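Local coordinates for protein putative NADH-flavin reductase (Lactobacillus casei ATCC 334, PDB 3H2S) that binds NADPH in a Rossmann-type fold and is probably an NAD(P)H-dependent oxidoreductase, perhaps a flavin reductase, at residues Arg21-Glu26 against Ile196-Glu201; Ala100-Gly105 against Tyr139-Phe144; Asn152-Ser157 against Pro203-Asp208; Ile156-Ala161 against Gly190-Ala195. All coordinates share one frame; numbering follows the deposited sequence.

Contact 1. Residues Arg21-Glu26 against Ile196-Glu201; sequences RRRGHE and ILDQLE
Arg23 reaches from the end of helix 11-22 to the last turn of helix 189-201, where it joins Asp198 and Glu201 in a salt-bridge network at the surface of the Rossmann fold. Helix 11-22 closes in a Schellman motif with Gly24 as its C-prime residue, and Arg23 lies just before that glycine.

Across the contact, two carboxylates share the charge of Arg23. Its end-on nitrogens NH1 and NH2 both bond to OD1 of Asp198, which lies in the guanidinium plane; NH1 is 2.9 Å from that oxygen. The same NH1 donates to OE1 of Glu201, also at 2.9 Å, meeting this carboxylate from above its plane. Outside the two segments, Glu19 forms a salt bridge with NE of Arg23, and Tyr170 bonds to OD2 of Asp198. A leucine in place of Arg23 would probably leave OD1 of Asp198 and OE1 of Glu201 without their shared cationic partner.

Apolar packing comes from Leu197, whose CB sits over the centre of one guanidinium face, 3.5 Å from CZ of Arg23. His25 turns its ring edge to the carboxylate of Glu201, the two planes 73° apart, and CE1 of His25 comes within 3.0 Å of OE2 of Glu201.

Contact 2. Residues Ala100-Gly105 against Tyr139-Phe144; sequences AVFILG and YYEYQF. With NDP (NADPH dihydro-nicotinamide-adenine-dinucleotide phosphate), chain C.
Glu141 leaves helix 132-145 with CG anti to the backbone N (chi1 173°) and stays extended beyond it, a shape that carries its carboxylate across to Phe102 and Leu104 on and just after strand 99-103. Leu104 turns the other way, CG beside its own backbone N (chi1 -62°), and its two methyls divide the helix between them. CD2 lies against the carboxylate of Glu141, 3.7 Å from CD, while CD1 rests on Tyr142, 3.8 Å from CD2 of that ring. OE2 of the same carboxylate approaches CD1 of Phe102 to 3.6 Å, with the ring and carboxylate planes perpendicular.

The acid is buried, yet its polar atoms have partners. A water bridges OE2 of Glu141 (2.6 Å) and the carbonyl O of Ile103 (2.8 Å); Gln138, itself an NADPH ligand, bonds to OE1 of Glu141. Tyr142 has a cation-pi partner in Arg209.

Ile103 faces away from the helix and toward the cofactor, its CG2 3.5 Å from O4D of the NADPH, and its carbonyl O is 3.2 Å from O3D. A strand whose C-terminal end meets the nicotinamide ribose, backed by a helix, is characteristic of the dinucleotide-binding Rossmann fold.

Contact 3. Residues Asn152-Ser157 against Pro203-Asp208; sequences NWIGIS and PTAIRD
A type II beta turn, Ala205 to Asp208, sits beside the start of strand 153-158 and leads into strand 209-214, the next strand of the Rossmann sheet. Two backbone bonds join turn and strand: Arg207 N donates to Trp153 O at 2.7 Å, nearly straight at 173°, and Gly155 N donates to Asp208 O at 3.0 Å. The same carbonyl of Trp153 also takes a CA-H...O contact from CA of Ile206.

The indole of Trp153 takes the position between its backbone N and carbonyl carbon (chi1 61°), which folds the ring back over the turn. There CA of Arg207 stands above one face in a CH-pi contact, 3.6 Å from the centroid of the six-membered ring and only 11° off its normal. NE1 of Trp153 is bonded to the carbonyl of Asn148, which helps to fix the ring. With an alanine here in place of Trp153, the Arg207 backbone is likely to lose the ring that covers it, and the Asn148 carbonyl its donor.

On Ile154 the apolar contacts fan out. CG2 meets CB of Ala205 at 3.9 Å, and CG1 meets CG1 of Ile206 at 4.0 Å. CD1 reaches toward the ring of Pro203. Asn152, whose ND2 is bonded to the carbonyl of Asp97, has its OD1 just 2.6 Å from NH2 of Arg207, at an angle too poor for a hydrogen bond.

Contact 4. Residues Ile156-Ala161 against Gly190-Ala195; sequences ISPSEA and GNMALA. With NDP (NADPH dihydro-nicotinamide-adenine-dinucleotide phosphate), chain C.
Strand 156-158 and helix 190-195 run nearly antiparallel, 166° between their directions, with their axes 10.4 Å apart at closest approach. Met192, present as selenomethionine, bridges most of that distance. With chi1 at 174° its CG points directly away from the backbone N, after which the chain bends at both chi2 and chi3 and carries the methyl along the strand toward Pro158. The selenium lies 3.6 Å from CG2 of Ile156, the two side chains lying alongside and pointing opposite ways. Beyond it, CE of Met192 lies against Pro158, 3.7 Å from CA and 3.9 Å from CB of the proline. Ile156 sends its other branch toward the next turn of the helix, where CD1 approaches the carbonyl O of Ala195 at 4.2 Å.

This is the packing of a helix on the sheet of an NADP-binding Rossmann fold, placed where strand 153-158 runs out toward the cofactor. Val212 and Ile210 of the neighbouring strand 209-214 also touch Ile156, and Val212 touches Met192 as well. Pro158 lies between Met192 and the ligand: its CG is 4.0 Å from CE of Met192 and 3.7 Å from C2N of the NADPH nicotinamide. From there the chain turns along the carboxamide. The carbonyl O of Glu160 comes to 2.9 Å from N7N of the NADPH, and that of Ser159 is also close to this nitrogen. Ser159 is held in turn through its hydroxyl by the carbonyl of Val212, while the backbone N of Glu160 is bonded to OG of Ser185.

Contacts 2 and 4 are buried and both touch NADPH; contact 3 is partly buried, and contact 1 lies at the surface. Helix 189-201 serves contacts 1 and 4, its outer end carrying charges and its earlier turns meeting strand 153-158 through apolar side chains. Strand 153-158 is common to contacts 3 and 4, whose segments overlap at Ile156 and Ser157, and it pairs with strand 99-103 of contact 2 through bonds such as Phe102 N to Ile154 O. The chemistry changes accordingly: salt bridges in contact 1, backbone bonding and an aromatic face in contact 3, packing with a buried acid and water in contact 2, and apolar packing in contact 4. Gln199 ties contact 1 to contact 3 by bonding to the Thr204 and Ala205 amides.

Contact 1. Residues Arg21-Glu26 against Ile196-Glu201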
# COMPACT_ATOMS: atom_id res chain seq x y z
N ARG A 21 -26.11 -11.81 -8.06
CA ARG A 21 -27.26 -11.75 -8.95
C ARG A 21 -28.45 -12.46 -8.34
O ARG A 21 -29.60 -12.01 -8.49
CB ARG A 21 -26.94 -12.35 -10.32
CG ARG A 21 -25.99 -11.49 -11.13
CD ARG A 21 -25.55 -12.22 -12.40
NE ARG A 21 -26.48 -11.98 -13.49
CZ ARG A 21 -26.88 -12.92 -14.34
NH1 ARG A 21 -26.44 -14.16 -14.22
NH2 ARG A 21 -27.70 -12.60 -15.34
N ARG A 22 -28.19 -13.59 -7.68
CA ARG A 22 -29.27 -14.32 -7.01
C ARG A 22 -29.94 -13.40 -5.99
O ARG A 22 -31.17 -13.41 -5.83
CB ARG A 22 -28.74 -15.58 -6.31
CG ARG A 22 -29.85 -16.43 -5.68
CD ARG A 22 -29.31 -17.77 -5.17
NE ARG A 22 -28.71 -17.66 -3.83
CZ ARG A 22 -29.38 -17.34 -2.72
NH1 ARG A 22 -30.65 -16.97 -2.78
NH2 ARG A 22 -28.74 -17.28 -1.56
N ARG A 23 -29.13 -12.56 -5.35
CA ARG A 23 -29.60 -11.71 -4.27
C ARG A 23 -30.07 -10.34 -4.76
O ARG A 23 -30.23 -9.42 -3.96
CB ARG A 23 -28.49 -11.54 -3.23
CG ARG A 23 -28.24 -12.79 -2.43
CD ARG A 23 -27.34 -12.50 -1.22
NE ARG A 23 -26.86 -13.74 -0.64
CZ ARG A 23 -26.36 -13.85 0.58
NH1 ARG A 23 -26.44 -12.83 1.44
NH2 ARG A 23 -25.89 -15.02 0.99
N GLY A 24 -30.19 -10.18 -6.07
CA GLY A 24 -30.83 -9.00 -6.65
C GLY A 24 -29.96 -7.75 -6.71
O GLY A 24 -30.47 -6.64 -6.76
N HIS A 25 -28.65 -7.93 -6.70
CA HIS A 25 -27.73 -6.80 -6.79
C HIS A 25 -27.24 -6.57 -8.23
O HIS A 25 -27.19 -7.51 -9.03
CB HIS A 25 -26.55 -6.99 -5.84
CG HIS A 25 -26.96 -7.00 -4.40
ND1 HIS A 25 -27.05 -8.16 -3.67
CD2 HIS A 25 -27.51 -6.03 -3.64
CE1 HIS A 25 -27.55 -7.89 -2.47
NE2 HIS A 25 -27.88 -6.61 -2.45
N GLU A 26 -26.95 -5.31 -8.54
CA GLU A 26 -26.41 -4.95 -9.85
C GLU A 26 -24.90 -5.18 -9.84
O GLU A 26 -24.19 -4.63 -9.01
CB GLU A 26 -26.68 -3.48 -10.15
CG GLU A 26 -26.22 -3.05 -11.54
CD GLU A 26 -26.29 -1.56 -11.74
OE1 GLU A 26 -26.89 -0.88 -10.88
OE2 GLU A 26 -25.74 -1.07 -12.75
N ILE A 196 -19.37 -13.69 1.78
CA ILE A 196 -19.13 -12.36 1.25
C ILE A 196 -20.40 -11.53 1.10
O ILE A 196 -20.47 -10.41 1.60
CB ILE A 196 -18.36 -12.44 -0.08
CG1 ILE A 196 -16.92 -12.95 0.20
CG2 ILE A 196 -18.34 -11.07 -0.76
CD1 ILE A 196 -16.09 -13.22 -1.05
N LEU A 197 -21.43 -12.12 0.49
CA LEU A 197 -22.68 -11.43 0.29
C LEU A 197 -23.39 -11.20 1.61
O LEU A 197 -24.03 -10.17 1.79
CB LEU A 197 -23.59 -12.17 -0.70
CG LEU A 197 -23.49 -11.68 -2.15
CD1 LEU A 197 -23.84 -10.20 -2.27
CD2 LEU A 197 -22.10 -11.96 -2.71
N ASP A 198 -23.21 -12.12 2.56
CA ASP A 198 -23.76 -11.92 3.90
C ASP A 198 -23.19 -10.66 4.52
O ASP A 198 -23.92 -9.89 5.15
CB ASP A 198 -23.47 -13.13 4.80
CG ASP A 198 -24.47 -14.26 4.60
OD1 ASP A 198 -25.43 -14.08 3.82
OD2 ASP A 198 -24.29 -15.32 5.22
N GLN A 199 -21.88 -10.49 4.42
CA GLN A 199 -21.22 -9.30 4.98
C GLN A 199 -21.66 -8.03 4.25
O GLN A 199 -21.83 -6.99 4.86
CB GLN A 199 -19.70 -9.45 4.92
CG GLN A 199 -19.14 -10.40 5.96
CD GLN A 199 -19.36 -9.90 7.38
OE1 GLN A 199 -19.35 -8.70 7.64
NE2 GLN A 199 -19.63 -10.82 8.29
N LEU A 200 -21.75 -8.10 2.92
CA LEU A 200 -22.20 -6.93 2.15
C LEU A 200 -23.60 -6.48 2.57
O LEU A 200 -23.87 -5.28 2.69
CB LEU A 200 -22.18 -7.26 0.66
CG LEU A 200 -21.07 -6.68 -0.22
CD1 LEU A 200 -19.85 -6.25 0.57
CD2 LEU A 200 -20.72 -7.59 -1.39
N GLU A 201 -24.49 -7.44 2.80
CA GLU A 201 -25.88 -7.13 3.14
C GLU A 201 -26.03 -6.76 4.60
O GLU A 201 -26.83 -5.89 4.94
CB GLU A 201 -26.83 -8.27 2.75
CG GLU A 201 -26.99 -8.44 1.25
CD GLU A 201 -28.04 -9.47 0.87
OE1 GLU A 201 -28.20 -10.47 1.61
OE2 GLU A 201 -28.76 -9.25 -0.14

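Contact 2. Residues Ala100-Gly105 against Tyr139-Phe144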
# COMPACT_ATOMS: atom_id res chain seq x y z
N ALA A 100 -15.67 -2.60 1.15
CA ALA A 100 -14.70 -3.36 0.35
C ALA A 100 -14.37 -4.66 1.06
O ALA A 100 -13.78 -4.65 2.14
CB ALA A 100 -13.43 -2.54 0.15
N VAL A 101 -14.71 -5.79 0.43
CA VAL A 101 -14.35 -7.09 0.96
C VAL A 101 -13.13 -7.66 0.25
O VAL A 101 -13.11 -7.80 -0.97
CB VAL A 101 -15.53 -8.10 0.87
CG1 VAL A 101 -15.11 -9.50 1.38
CG2 VAL A 101 -16.72 -7.58 1.65
N PHE A 102 -12.12 -8.02 1.03
CA PHE A 102 -10.89 -8.61 0.49
C PHE A 102 -10.82 -10.06 0.90
O PHE A 102 -11.03 -10.39 2.08
CB PHE A 102 -9.66 -7.87 1.03
CG PHE A 102 -9.58 -6.44 0.62
CD1 PHE A 102 -8.83 -6.08 -0.48
CD2 PHE A 102 -10.28 -5.46 1.32
CE1 PHE A 102 -8.77 -4.75 -0.90
CE2 PHE A 102 -10.27 -4.13 0.88
CZ PHE A 102 -9.51 -3.78 -0.23
N ILE A 103 -10.64 -10.94 -0.09
CA ILE A 103 -10.36 -12.33 0.20
C ILE A 103 -8.87 -12.46 0.48
O ILE A 103 -8.03 -12.13 -0.36
CB ILE A 103 -10.72 -13.28 -0.96
CG1 ILE A 103 -12.22 -13.16 -1.34
CG2 ILE A 103 -10.39 -14.71 -0.57
CD1 ILE A 103 -12.63 -14.09 -2.48
N LEU A 104 -8.55 -13.00 1.65
CA LEU A 104 -7.16 -13.09 2.09
C LEU A 104 -6.69 -14.54 2.01
O LEU A 104 -7.27 -15.35 1.28
CB LEU A 104 -7.04 -12.53 3.52
CG LEU A 104 -7.41 -11.04 3.65
CD1 LEU A 104 -7.48 -10.62 5.11
CD2 LEU A 104 -6.46 -10.15 2.86
N GLY A 105 -5.57 -14.83 2.65
CA GLY A 105 -5.01 -16.17 2.61
C GLY A 105 -5.17 -16.88 3.94
O GLY A 105 -5.44 -16.25 4.97
N TYR A 139 -0.28 -12.06 3.39
CA TYR A 139 -0.06 -11.72 4.78
C TYR A 139 0.17 -10.21 4.91
O TYR A 139 -0.44 -9.55 5.73
CB TYR A 139 1.14 -12.51 5.31
CG TYR A 139 1.58 -12.07 6.69
CD1 TYR A 139 0.75 -12.21 7.78
CD2 TYR A 139 2.79 -11.40 6.87
CE1 TYR A 139 1.13 -11.75 9.05
CE2 TYR A 139 3.21 -11.00 8.14
CZ TYR A 139 2.38 -11.20 9.22
OH TYR A 139 2.77 -10.76 10.47
N TYR A 140 1.05 -9.66 4.07
CA TYR A 140 1.26 -8.20 4.01
C TYR A 140 -0.02 -7.43 3.66
O TYR A 140 -0.28 -6.36 4.20
CB TYR A 140 2.37 -7.86 3.03
CG TYR A 140 3.77 -8.32 3.45
CD1 TYR A 140 4.13 -8.43 4.79
CD2 TYR A 140 4.75 -8.56 2.49
CE1 TYR A 140 5.43 -8.78 5.16
CE2 TYR A 140 6.04 -8.93 2.85
CZ TYR A 140 6.37 -9.03 4.18
OH TYR A 140 7.66 -9.38 4.53
N GLU A 141 -0.80 -7.96 2.71
CA GLU A 141 -2.09 -7.34 2.34
C GLU A 141 -3.01 -7.23 3.56
O GLU A 141 -3.57 -6.17 3.83
CB GLU A 141 -2.77 -8.17 1.24
CG GLU A 141 -4.18 -7.71 0.90
CD GLU A 141 -4.89 -8.63 -0.09
OE1 GLU A 141 -4.39 -9.76 -0.35
OE2 GLU A 141 -5.99 -8.25 -0.54
N TYR A 142 -3.04 -8.29 4.36
CA TYR A 142 -3.80 -8.30 5.61
C TYR A 142 -3.27 -7.25 6.60
O TYR A 142 -4.03 -6.55 7.25
CB TYR A 142 -3.71 -9.69 6.22
CG TYR A 142 -4.10 -9.75 7.67
CD1 TYR A 142 -3.21 -10.22 8.62
CD2 TYR A 142 -5.38 -9.43 8.07
CE1 TYR A 142 -3.57 -10.34 9.95
CE2 TYR A 142 -5.77 -9.58 9.40
CZ TYR A 142 -4.86 -10.05 10.33
OH TYR A 142 -5.21 -10.17 11.66
N GLN A 143 -1.95 -7.14 6.71
CA GLN A 143 -1.37 -6.15 7.61
C GLN A 143 -1.60 -4.74 7.10
O GLN A 143 -1.82 -3.81 7.89
CB GLN A 143 0.13 -6.40 7.78
CG GLN A 143 0.47 -7.69 8.51
CD GLN A 143 1.95 -7.77 8.82
OE1 GLN A 143 2.34 -7.94 9.98
NE2 GLN A 143 2.77 -7.48 7.82
N PHE A 144 -1.51 -4.56 5.78
CA PHE A 144 -1.77 -3.25 5.17
C PHE A 144 -3.19 -2.77 5.45
O PHE A 144 -3.42 -1.61 5.75
CB PHE A 144 -1.56 -3.30 3.65
CG PHE A 144 -2.15 -2.12 2.94
CD1 PHE A 144 -1.51 -0.90 2.95
CD2 PHE A 144 -3.38 -2.23 2.28
CE1 PHE A 144 -2.08 0.22 2.35
CE2 PHE A 144 -3.92 -1.14 1.62
CZ PHE A 144 -3.29 0.10 1.68
PA NDP C . -8.44 -17.34 -9.70
O1A NDP C . -7.01 -17.90 -9.98
O2A NDP C . -9.61 -18.16 -10.12
O5B NDP C . -8.25 -15.96 -10.66
C5B NDP C . -8.61 -14.79 -9.88
C4B NDP C . -8.86 -13.56 -10.83
O4B NDP C . -7.63 -12.86 -10.96
C3B NDP C . -9.25 -13.97 -12.28
O3B NDP C . -10.44 -13.29 -12.57
C2B NDP C . -8.04 -13.41 -13.13
O2B NDP C . -8.32 -12.99 -14.42
C1B NDP C . -7.63 -12.23 -12.21
N9A NDP C . -6.24 -11.82 -12.47
C8A NDP C . -5.10 -12.63 -12.20
N7A NDP C . -3.95 -12.03 -12.50
C5A NDP C . -4.34 -10.75 -12.96
C6A NDP C . -3.55 -9.67 -13.39
N6A NDP C . -2.19 -9.83 -13.43
N1A NDP C . -4.17 -8.62 -14.03
C2A NDP C . -5.53 -8.55 -13.92
N3A NDP C . -6.39 -9.44 -13.35
C4A NDP C . -5.75 -10.59 -12.94
O3 NDP C . -8.36 -17.30 -8.12
PN NDP C . -9.18 -17.85 -6.83
O1N NDP C . -10.67 -17.55 -7.04
O2N NDP C . -8.86 -19.31 -6.82
O5D NDP C . -8.73 -17.06 -5.47
C5D NDP C . -9.40 -15.89 -5.01
C4D NDP C . -8.73 -15.47 -3.69
O4D NDP C . -8.71 -16.64 -2.89
C3D NDP C . -7.28 -14.91 -3.76
O3D NDP C . -7.09 -13.95 -2.79
C2D NDP C . -6.45 -16.23 -3.50
O2D NDP C . -5.21 -15.94 -2.91
C1D NDP C . -7.40 -16.86 -2.41
N1N NDP C . -7.05 -18.26 -2.16
C2N NDP C . -6.52 -18.55 -0.83
C3N NDP C . -5.94 -19.96 -0.67
C7N NDP C . -5.91 -20.34 0.79
O7N NDP C . -5.57 -19.52 1.63
N7N NDP C . -6.10 -21.67 1.14
C4N NDP C . -6.44 -21.07 -1.58
C5N NDP C . -6.69 -20.64 -3.01
C6N NDP C . -7.08 -19.20 -3.26
P2B NDP C . -8.49 -14.08 -15.62
O1X NDP C . -9.84 -14.86 -15.41
O2X NDP C . -8.76 -13.24 -16.93
O3X NDP C . -7.33 -15.01 -15.72
O HOH W 1 -7.53 -9.83 -1.83

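Contact 3. Residues Asn152-Ser157 against Pro203-Asp208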
# COMPACT_ATOMS: atom_id res chain seq x y z
N ASN A 152 -14.05 1.42 4.91
CA ASN A 152 -14.95 0.31 5.27
C ASN A 152 -14.53 -1.03 4.66
O ASN A 152 -15.23 -1.59 3.81
CB ASN A 152 -16.42 0.62 4.94
CG ASN A 152 -16.99 1.70 5.83
OD1 ASN A 152 -16.63 1.82 7.01
ND2 ASN A 152 -17.90 2.50 5.28
N TRP A 153 -13.34 -1.50 5.02
CA TRP A 153 -12.84 -2.76 4.48
C TRP A 153 -13.23 -3.92 5.37
O TRP A 153 -13.59 -3.73 6.53
CB TRP A 153 -11.31 -2.71 4.28
CG TRP A 153 -10.53 -2.49 5.55
CD1 TRP A 153 -10.06 -1.29 6.03
CD2 TRP A 153 -10.17 -3.48 6.52
NE1 TRP A 153 -9.40 -1.49 7.21
CE2 TRP A 153 -9.42 -2.82 7.52
CE3 TRP A 153 -10.28 -4.88 6.58
CZ2 TRP A 153 -8.89 -3.50 8.61
CZ3 TRP A 153 -9.73 -5.54 7.66
CH2 TRP A 153 -9.03 -4.86 8.64
N ILE A 154 -13.31 -5.11 4.77
CA ILE A 154 -13.61 -6.33 5.49
C ILE A 154 -12.69 -7.42 4.93
O ILE A 154 -12.56 -7.57 3.71
CB ILE A 154 -15.07 -6.77 5.30
CG1 ILE A 154 -16.05 -5.72 5.86
CG2 ILE A 154 -15.33 -8.13 5.97
CD1 ILE A 154 -17.48 -5.92 5.35
N GLY A 155 -11.98 -8.13 5.81
CA GLY A 155 -11.14 -9.24 5.37
C GLY A 155 -11.78 -10.59 5.65
O GLY A 155 -12.37 -10.80 6.72
N ILE A 156 -11.75 -11.47 4.66
CA ILE A 156 -12.21 -12.83 4.84
C ILE A 156 -11.17 -13.82 4.32
O ILE A 156 -10.81 -13.82 3.13
CB ILE A 156 -13.55 -13.11 4.12
CG1 ILE A 156 -14.60 -12.09 4.52
CG2 ILE A 156 -14.02 -14.53 4.42
CD1 ILE A 156 -15.93 -12.26 3.79
N SER A 157 -10.68 -14.67 5.23
CA SER A 157 -9.72 -15.70 4.87
C SER A 157 -10.49 -16.99 4.63
O SER A 157 -11.40 -17.33 5.42
CB SER A 157 -8.69 -15.91 5.98
OG SER A 157 -7.75 -14.87 6.01
N PRO A 203 -23.09 -5.96 7.25
CA PRO A 203 -21.68 -5.95 7.63
C PRO A 203 -21.51 -6.09 9.14
O PRO A 203 -22.13 -5.35 9.90
CB PRO A 203 -21.17 -4.58 7.16
CG PRO A 203 -22.25 -3.96 6.38
CD PRO A 203 -23.53 -4.69 6.66
N THR A 204 -20.83 -7.14 9.57
CA THR A 204 -20.54 -7.32 10.99
C THR A 204 -19.03 -7.27 11.25
O THR A 204 -18.59 -7.08 12.37
CB THR A 204 -21.13 -8.64 11.54
OG1 THR A 204 -20.65 -8.84 12.87
CG2 THR A 204 -20.70 -9.80 10.71
N ALA A 205 -18.25 -7.40 10.18
CA ALA A 205 -16.80 -7.54 10.31
C ALA A 205 -16.04 -6.37 9.68
O ALA A 205 -14.88 -6.53 9.27
CB ALA A 205 -16.36 -8.85 9.69
N ILE A 206 -16.66 -5.19 9.67
CA ILE A 206 -15.98 -4.00 9.16
C ILE A 206 -14.69 -3.71 9.95
O ILE A 206 -14.67 -3.78 11.18
CB ILE A 206 -16.90 -2.76 9.14
CG1 ILE A 206 -17.92 -2.87 8.00
CG2 ILE A 206 -16.07 -1.47 8.99
CD1 ILE A 206 -19.05 -1.85 8.04
N ARG A 207 -13.59 -3.58 9.21
CA ARG A 207 -12.26 -3.34 9.80
C ARG A 207 -11.83 -4.50 10.68
O ARG A 207 -11.08 -4.34 11.64
CB ARG A 207 -12.23 -2.01 10.58
CG ARG A 207 -12.28 -0.75 9.70
CD ARG A 207 -12.75 0.47 10.52
NE ARG A 207 -13.43 1.44 9.67
CZ ARG A 207 -14.69 1.82 9.81
NH1 ARG A 207 -15.40 1.40 10.85
NH2 ARG A 207 -15.21 2.70 8.97
N ASP A 208 -12.27 -5.69 10.31
CA ASP A 208 -11.89 -6.91 11.02
C ASP A 208 -11.66 -7.99 9.97
O ASP A 208 -11.99 -7.82 8.80
CB ASP A 208 -13.00 -7.32 11.98
CG ASP A 208 -12.50 -8.17 13.14
OD1 ASP A 208 -11.34 -8.63 13.10
OD2 ASP A 208 -13.30 -8.44 14.06

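Contact 4. Residues Ile156-Ala161 against Gly190-Ala195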
# COMPACT_ATOMS: atom_id res chain seq x y z
N ILE A 156 -11.75 -11.47 4.66
CA ILE A 156 -12.21 -12.83 4.84
C ILE A 156 -11.17 -13.82 4.32
O ILE A 156 -10.81 -13.82 3.13
CB ILE A 156 -13.55 -13.11 4.12
CG1 ILE A 156 -14.60 -12.09 4.52
CG2 ILE A 156 -14.02 -14.53 4.42
CD1 ILE A 156 -15.93 -12.26 3.79
N SER A 157 -10.68 -14.67 5.23
CA SER A 157 -9.72 -15.70 4.87
C SER A 157 -10.49 -16.99 4.63
O SER A 157 -11.40 -17.33 5.42
CB SER A 157 -8.69 -15.91 5.98
OG SER A 157 -7.75 -14.87 6.01
N PRO A 158 -10.08 -17.76 3.61
CA PRO A 158 -10.56 -19.11 3.42
C PRO A 158 -9.97 -20.03 4.48
O PRO A 158 -8.95 -19.72 5.08
CB PRO A 158 -10.04 -19.49 2.02
CG PRO A 158 -9.40 -18.24 1.44
CD PRO A 158 -9.06 -17.38 2.61
N SER A 159 -10.55 -21.21 4.61
CA SER A 159 -9.87 -22.33 5.25
C SER A 159 -8.71 -22.78 4.36
O SER A 159 -8.58 -22.34 3.22
CB SER A 159 -10.84 -23.49 5.42
OG SER A 159 -11.97 -23.06 6.17
N GLU A 160 -7.98 -23.79 4.82
CA GLU A 160 -6.78 -24.25 4.13
C GLU A 160 -7.08 -24.68 2.69
O GLU A 160 -6.26 -24.46 1.79
CB GLU A 160 -6.17 -25.42 4.91
CG GLU A 160 -5.46 -26.45 4.06
CD GLU A 160 -4.25 -27.04 4.76
OE1 GLU A 160 -3.87 -26.51 5.83
OE2 GLU A 160 -3.68 -28.02 4.24
N ALA A 161 -8.25 -25.27 2.48
CA ALA A 161 -8.63 -25.73 1.14
C ALA A 161 -9.77 -24.89 0.58
O ALA A 161 -10.78 -24.70 1.24
CB ALA A 161 -9.01 -27.21 1.16
N GLY A 190 -18.69 -21.53 -3.54
CA GLY A 190 -20.09 -21.17 -3.30
C GLY A 190 -20.32 -20.64 -1.89
O GLY A 190 -20.98 -19.61 -1.71
N ASN A 191 -19.72 -21.29 -0.91
CA ASN A 191 -19.88 -20.88 0.49
C ASN A 191 -19.13 -19.61 0.87
O ASN A 191 -19.68 -18.73 1.57
CB ASN A 191 -19.50 -22.03 1.43
CG ASN A 191 -20.63 -22.99 1.65
OD1 ASN A 191 -21.80 -22.60 1.58
ND2 ASN A 191 -20.32 -24.28 1.77
N MSE A 192 -17.96 -19.42 0.26
CA MSE A 192 -17.28 -18.14 0.34
C MSE A 192 -18.16 -17.03 -0.23
O MSE A 192 -18.25 -15.95 0.36
CB MSE A 192 -15.93 -18.19 -0.41
CG MSE A 192 -15.23 -16.84 -0.49
SE MSE A 192 -14.73 -16.13 1.28
CE MSE A 192 -13.24 -17.33 1.67
N ALA A 193 -18.83 -17.31 -1.34
CA ALA A 193 -19.75 -16.32 -1.92
C ALA A 193 -20.88 -15.97 -0.94
O ALA A 193 -21.23 -14.80 -0.81
CB ALA A 193 -20.33 -16.82 -3.26
N LEU A 194 -21.46 -16.98 -0.30
CA LEU A 194 -22.48 -16.74 0.74
C LEU A 194 -21.95 -15.79 1.80
O LEU A 194 -22.63 -14.85 2.20
CB LEU A 194 -22.90 -18.06 1.43
CG LEU A 194 -23.75 -19.08 0.67
CD1 LEU A 194 -24.25 -20.16 1.64
CD2 LEU A 194 -24.92 -18.41 -0.05
N ALA A 195 -20.76 -16.10 2.32
CA ALA A 195 -20.15 -15.32 3.40
C ALA A 195 -19.89 -13.87 2.98
O ALA A 195 -20.07 -12.95 3.76
CB ALA A 195 -18.84 -16.01 3.87
PA NDP C . -8.44 -17.34 -9.70
O1A NDP C . -7.01 -17.90 -9.98
O2A NDP C . -9.61 -18.16 -10.12
O5B NDP C . -8.25 -15.96 -10.66
C5B NDP C . -8.61 -14.79 -9.88
C4B NDP C . -8.86 -13.56 -10.83
O4B NDP C . -7.63 -12.86 -10.96
C3B NDP C . -9.25 -13.97 -12.28
O3B NDP C . -10.44 -13.29 -12.57
C2B NDP C . -8.04 -13.41 -13.13
O2B NDP C . -8.32 -12.99 -14.42
C1B NDP C . -7.63 -12.23 -12.21
N9A NDP C . -6.24 -11.82 -12.47
C8A NDP C . -5.10 -12.63 -12.20
N7A NDP C . -3.95 -12.03 -12.50
C5A NDP C . -4.34 -10.75 -12.96
C6A NDP C . -3.55 -9.67 -13.39
N6A NDP C . -2.19 -9.83 -13.43
N1A NDP C . -4.17 -8.62 -14.03
C2A NDP C . -5.53 -8.55 -13.92
N3A NDP C . -6.39 -9.44 -13.35
C4A NDP C . -5.75 -10.59 -12.94
O3 NDP C . -8.36 -17.30 -8.12
PN NDP C . -9.18 -17.85 -6.83
O1N NDP C . -10.67 -17.55 -7.04
O2N NDP C . -8.86 -19.31 -6.82
O5D NDP C . -8.73 -17.06 -5.47
C5D NDP C . -9.40 -15.89 -5.01
C4D NDP C . -8.73 -15.47 -3.69
O4D NDP C . -8.71 -16.64 -2.89
C3D NDP C . -7.28 -14.91 -3.76
O3D NDP C . -7.09 -13.95 -2.79
C2D NDP C . -6.45 -16.23 -3.50
O2D NDP C . -5.21 -15.94 -2.91
C1D NDP C . -7.40 -16.86 -2.41
N1N NDP C . -7.05 -18.26 -2.16
C2N NDP C . -6.52 -18.55 -0.83
C3N NDP C . -5.94 -19.96 -0.67
C7N NDP C . -5.91 -20.34 0.79
O7N NDP C . -5.57 -19.52 1.63
N7N NDP C . -6.10 -21.67 1.14
C4N NDP C . -6.44 -21.07 -1.58
C5N NDP C . -6.69 -20.64 -3.01
C6N NDP C . -7.08 -19.20 -3.26
P2B NDP C . -8.49 -14.08 -15.62
O1X NDP C . -9.84 -14.86 -15.41
O2X NDP C . -8.76 -13.24 -16.93
O3X NDP C . -7.33 -15.01 -15.72